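Local coordinates for protein UDP-glucose 4-epimerase (Campylobacter jejuni subsp. jejuni serotype O:2, PDB 7K3P) that interconverts UDP-glucose and UDP-galactose, and probably their N-acetylated counterparts, most likely by transient oxidation at C4 of the sugar by its bound NAD, at residues Phe245-Ala257 and Ser322-Ser336. The protein carries 2 engineered substitutions. Residues are numbered along the deposited sequence; the frame is centred on the assembly and turned at random.
With GOL (glycerol), chain D.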
# COMPACT_ATOMS: atom_id res chain seq x y z
N PHE A 245 13.71 -22.97 5.49
CA PHE A 245 14.93 -22.23 5.12
C PHE A 245 15.32 -22.57 3.69
O PHE A 245 14.94 -23.62 3.17
CB PHE A 245 16.08 -22.59 6.07
CG PHE A 245 15.71 -22.48 7.51
CD1 PHE A 245 15.74 -21.25 8.15
CD2 PHE A 245 15.30 -23.60 8.21
CE1 PHE A 245 15.38 -21.14 9.48
CE2 PHE A 245 14.94 -23.51 9.55
CZ PHE A 245 14.98 -22.27 10.18
N ILE A 246 16.08 -21.69 3.04
CA ILE A 246 16.46 -21.96 1.65
C ILE A 246 17.88 -21.49 1.33
O ILE A 246 18.36 -20.48 1.86
CB ILE A 246 15.44 -21.37 0.66
CG1 ILE A 246 15.66 -21.94 -0.74
CG2 ILE A 246 15.50 -19.82 0.66
CD1 ILE A 246 14.47 -21.75 -1.66
N HIS A 247 18.56 -22.25 0.47
CA HIS A 247 19.92 -21.91 0.06
C HIS A 247 19.89 -20.71 -0.88
O HIS A 247 19.02 -20.61 -1.74
CB HIS A 247 20.58 -23.11 -0.63
CG HIS A 247 22.05 -22.94 -0.85
ND1 HIS A 247 22.56 -22.23 -1.91
CD2 HIS A 247 23.11 -23.39 -0.15
CE1 HIS A 247 23.88 -22.25 -1.85
NE2 HIS A 247 24.24 -22.94 -0.79
N VAL A 248 20.83 -19.79 -0.72
CA VAL A 248 20.83 -18.57 -1.54
C VAL A 248 20.86 -18.86 -3.05
O VAL A 248 20.29 -18.11 -3.84
CB VAL A 248 21.98 -17.60 -1.15
CG1 VAL A 248 23.35 -18.24 -1.39
CG2 VAL A 248 21.86 -16.28 -1.93
N ASP A 249 21.48 -19.97 -3.44
CA ASP A 249 21.58 -20.28 -4.87
C ASP A 249 20.30 -20.91 -5.41
O ASP A 249 20.04 -20.87 -6.62
CB ASP A 249 22.82 -21.14 -5.18
CG ASP A 249 24.12 -20.33 -5.16
OD1 ASP A 249 24.16 -19.23 -5.76
OD2 ASP A 249 25.10 -20.79 -4.53
N ASP A 250 19.50 -21.48 -4.51
CA ASP A 250 18.21 -22.09 -4.87
C ASP A 250 17.09 -21.06 -4.98
O ASP A 250 16.19 -21.17 -5.83
CB ASP A 250 17.82 -23.17 -3.85
CG ASP A 250 18.63 -24.45 -4.01
OD1 ASP A 250 19.06 -24.73 -5.15
OD2 ASP A 250 18.82 -25.18 -3.01
N ILE A 251 17.10 -20.07 -4.09
CA ILE A 251 16.14 -18.98 -4.27
C ILE A 251 16.59 -18.18 -5.50
O ILE A 251 15.76 -17.71 -6.28
CB ILE A 251 16.02 -18.08 -3.00
CG1 ILE A 251 15.05 -16.92 -3.25
CG2 ILE A 251 17.38 -17.58 -2.54
CD1 ILE A 251 13.67 -17.39 -3.69
N SER A 252 17.90 -18.07 -5.70
CA SER A 252 18.41 -17.39 -6.89
C SER A 252 17.90 -18.06 -8.16
O SER A 252 17.34 -17.40 -9.03
CB SER A 252 19.93 -17.30 -6.88
OG SER A 252 20.37 -16.33 -5.96
N SER A 253 18.04 -19.39 -8.25
CA SER A 253 17.63 -20.08 -9.47
C SER A 253 16.13 -19.98 -9.71
O SER A 253 15.66 -19.95 -10.85
CB SER A 253 18.11 -21.56 -9.46
OG SER A 253 17.43 -22.31 -8.47
N ALA A 254 15.35 -19.89 -8.64
CA ALA A 254 13.89 -19.78 -8.80
C ALA A 254 13.48 -18.47 -9.46
O ALA A 254 12.41 -18.37 -10.06
CB ALA A 254 13.18 -19.93 -7.44
N HIS A 255 14.32 -17.45 -9.34
CA HIS A 255 14.02 -16.19 -10.00
C HIS A 255 14.22 -16.34 -11.52
O HIS A 255 13.42 -15.83 -12.31
CB HIS A 255 14.86 -15.06 -9.39
CG HIS A 255 14.32 -14.55 -8.08
ND1 HIS A 255 14.43 -15.26 -6.90
CD2 HIS A 255 13.64 -13.42 -7.78
CE1 HIS A 255 13.87 -14.56 -5.92
NE2 HIS A 255 13.38 -13.45 -6.43
N LEU A 256 15.27 -17.06 -11.91
CA LEU A 256 15.47 -17.40 -13.32
C LEU A 256 14.29 -18.22 -13.80
O LEU A 256 13.70 -17.93 -14.85
CB LEU A 256 16.79 -18.15 -13.52
CG LEU A 256 18.05 -17.30 -13.67
CD1 LEU A 256 18.48 -16.66 -12.33
CD2 LEU A 256 19.20 -18.12 -14.27
N ALA A 257 13.91 -19.23 -13.02
CA ALA A 257 12.77 -20.06 -13.42
C ALA A 257 11.49 -19.24 -13.58
O ALA A 257 10.69 -19.53 -14.47
CB ALA A 257 12.56 -21.24 -12.45
N SER A 322 10.13 -24.92 -14.27
CA SER A 322 11.23 -25.86 -14.40
C SER A 322 12.16 -25.76 -13.21
O SER A 322 13.26 -26.30 -13.24
CB SER A 322 12.02 -25.51 -15.66
OG SER A 322 12.63 -24.23 -15.51
N TRP A 323 11.75 -25.04 -12.16
CA TRP A 323 12.64 -24.85 -11.01
C TRP A 323 12.95 -26.17 -10.31
O TRP A 323 12.04 -26.89 -9.91
CB TRP A 323 12.07 -23.84 -10.01
CG TRP A 323 13.00 -23.61 -8.86
CD1 TRP A 323 14.26 -23.09 -8.92
CD2 TRP A 323 12.75 -23.89 -7.48
NE1 TRP A 323 14.82 -23.05 -7.67
CE2 TRP A 323 13.90 -23.53 -6.76
CE3 TRP A 323 11.66 -24.45 -6.78
CZ2 TRP A 323 14.01 -23.67 -5.37
CZ3 TRP A 323 11.76 -24.60 -5.40
CH2 TRP A 323 12.92 -24.20 -4.71
N GLN A 324 14.24 -26.46 -10.15
CA GLN A 324 14.69 -27.65 -9.43
C GLN A 324 15.85 -27.28 -8.52
O GLN A 324 16.96 -27.00 -8.98
CB GLN A 324 15.13 -28.75 -10.42
CG GLN A 324 15.55 -30.06 -9.72
CD GLN A 324 15.92 -31.14 -10.72
OE1 GLN A 324 15.18 -31.39 -11.68
NE2 GLN A 324 17.08 -31.77 -10.51
N PRO A 325 15.58 -27.25 -7.21
CA PRO A 325 16.64 -26.86 -6.28
C PRO A 325 17.71 -27.93 -6.27
O PRO A 325 17.43 -29.09 -6.55
CB PRO A 325 15.92 -26.83 -4.91
CG PRO A 325 14.68 -27.65 -5.10
CD PRO A 325 14.29 -27.47 -6.54
N LYS A 326 18.93 -27.56 -5.95
CA LYS A 326 19.94 -28.60 -5.90
C LYS A 326 20.81 -28.47 -4.65
O LYS A 326 21.82 -29.17 -4.52
CB LYS A 326 20.73 -28.63 -7.21
CG LYS A 326 20.44 -27.45 -8.13
CD LYS A 326 21.55 -27.24 -9.16
CE LYS A 326 21.59 -28.39 -10.17
NZ LYS A 326 22.28 -27.98 -11.43
N TYR A 327 20.40 -27.61 -3.72
CA TYR A 327 21.10 -27.53 -2.44
C TYR A 327 20.18 -27.77 -1.24
O TYR A 327 20.43 -27.24 -0.14
CB TYR A 327 21.89 -26.22 -2.29
CG TYR A 327 22.91 -25.98 -3.38
CD1 TYR A 327 24.00 -26.83 -3.54
CD2 TYR A 327 22.79 -24.91 -4.26
CE1 TYR A 327 24.94 -26.62 -4.55
CE2 TYR A 327 23.71 -24.69 -5.27
CZ TYR A 327 24.79 -25.54 -5.41
OH TYR A 327 25.71 -25.33 -6.40
N ASP A 328 19.13 -28.57 -1.44
CA ASP A 328 18.31 -29.05 -0.33
C ASP A 328 19.15 -30.05 0.46
O ASP A 328 18.99 -31.26 0.33
CB ASP A 328 17.01 -29.72 -0.83
CG ASP A 328 16.04 -30.06 0.32
OD1 ASP A 328 16.42 -29.85 1.50
OD2 ASP A 328 14.91 -30.54 0.05
N ASP A 329 20.06 -29.51 1.27
CA ASP A 329 21.01 -30.32 2.00
C ASP A 329 21.40 -29.50 3.22
O ASP A 329 22.07 -28.48 3.08
CB ASP A 329 22.23 -30.61 1.10
CG ASP A 329 23.34 -31.35 1.82
OD1 ASP A 329 23.74 -30.94 2.93
OD2 ASP A 329 23.84 -32.34 1.25
N LEU A 330 20.97 -29.93 4.41
CA LEU A 330 21.10 -29.09 5.61
C LEU A 330 22.55 -28.75 5.92
O LEU A 330 22.84 -27.65 6.40
CB LEU A 330 20.46 -29.75 6.84
CG LEU A 330 19.53 -28.90 7.73
CD1 LEU A 330 19.60 -29.30 9.18
CD2 LEU A 330 19.74 -27.38 7.56
N GLU A 331 23.46 -29.68 5.66
CA GLU A 331 24.87 -29.40 5.95
C GLU A 331 25.42 -28.29 5.04
O GLU A 331 26.13 -27.40 5.50
CB GLU A 331 25.72 -30.68 5.89
CG GLU A 331 25.53 -31.58 7.13
CD GLU A 331 26.37 -32.86 7.09
OE1 GLU A 331 27.38 -32.91 6.35
OE2 GLU A 331 26.02 -33.83 7.81
N LEU A 332 25.05 -28.35 3.76
CA LEU A 332 25.43 -27.32 2.80
C LEU A 332 24.84 -25.97 3.17
O LEU A 332 25.50 -24.93 3.09
CB LEU A 332 24.94 -27.70 1.40
CG LEU A 332 25.54 -28.96 0.80
CD1 LEU A 332 25.08 -29.15 -0.65
CD2 LEU A 332 27.06 -28.90 0.90
N ILE A 333 23.57 -25.99 3.56
CA ILE A 333 22.87 -24.77 3.94
C ILE A 333 23.52 -24.16 5.18
O ILE A 333 23.82 -22.96 5.20
CB ILE A 333 21.37 -25.02 4.14
CG1 ILE A 333 20.74 -25.41 2.80
CG2 ILE A 333 20.69 -23.79 4.71
CD1 ILE A 333 19.40 -26.09 2.92
N CYS A 334 23.77 -24.98 6.20
CA CYS A 334 24.43 -24.47 7.40
C CYS A 334 25.86 -23.99 7.13
O CYS A 334 26.28 -22.96 7.65
CB CYS A 334 24.39 -25.49 8.53
SG CYS A 334 22.72 -25.73 9.20
N LYS A 335 26.59 -24.74 6.30
CA LYS A 335 27.93 -24.33 5.88
C LYS A 335 27.90 -22.96 5.20
O LYS A 335 28.69 -22.07 5.52
CB LYS A 335 28.55 -25.36 4.94
CG LYS A 335 29.93 -24.97 4.39
CD LYS A 335 30.90 -24.63 5.53
CE LYS A 335 32.35 -24.54 5.04
NZ LYS A 335 33.25 -23.96 6.08
N SER A 336 26.97 -22.79 4.26
CA SER A 336 26.77 -21.51 3.60
C SER A 336 26.48 -20.39 4.60
O SER A 336 27.11 -19.33 4.58
CB SER A 336 25.66 -21.62 2.56
OG SER A 336 25.30 -20.36 2.04
C1 GOL D . 27.98 -18.02 -1.92
O1 GOL D . 29.25 -18.36 -1.43
C2 GOL D . 27.20 -19.27 -2.29
O2 GOL D . 27.53 -19.65 -3.62
C3 GOL D . 27.50 -20.39 -1.29
O3 GOL D . 27.35 -19.91 0.03
O HOH W 1 22.63 -20.01 1.65
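Asp250 grips the loop running toward helix 330-343 with both carboxylate oxygens. Asp250 OD1 accepts from Lys326 N at 2.9 Å, on its syn side but out of the carboxylate plane, while Asp250 OD2 takes Tyr327 N on its syn lone pair at 3.0 Å. Tyr274 OH also bonds to OD2, so three bonds hold this buried carboxylate. One turn on, Trp323 NE1 gives its hydrogen to Ser253 OG, 2.8 Å away and nearly in the indole plane, and makes a weak second bond to Asp250 O.

Aromatic packing fills in around these bonds. Ala254 CB sits over one indole face, 3.6 Å from the centroid of the five-membered ring of Trp323, a CH-pi contact; Pro325 CD lies over the rim of the opposite face. With CG anti to the backbone N (chi1 -178°), Trp323 lies along the helix, and its CB meets Ala257 CB at 3.6 Å. At the other end His247 is the N-cap of helix 248-261, its ND1 accepting from Asp249 N, and Tyr327 CB rests over its imidazole face. The tyrosine ring leans obliquely across, planes 36° apart. A water joins Val248 N to Ser336 OG, and a glycerol, probably from crystallisation, links Ser336 OG to Asp249 OD2.

This structural packing lays loop 322-329 along helix 248-261 of the epimerase/dehydratase fold; that helix packs against helix 27-37, while Leu330 and Ile333 of C-terminal helix 330-343 reach Phe278 of strand 278-279.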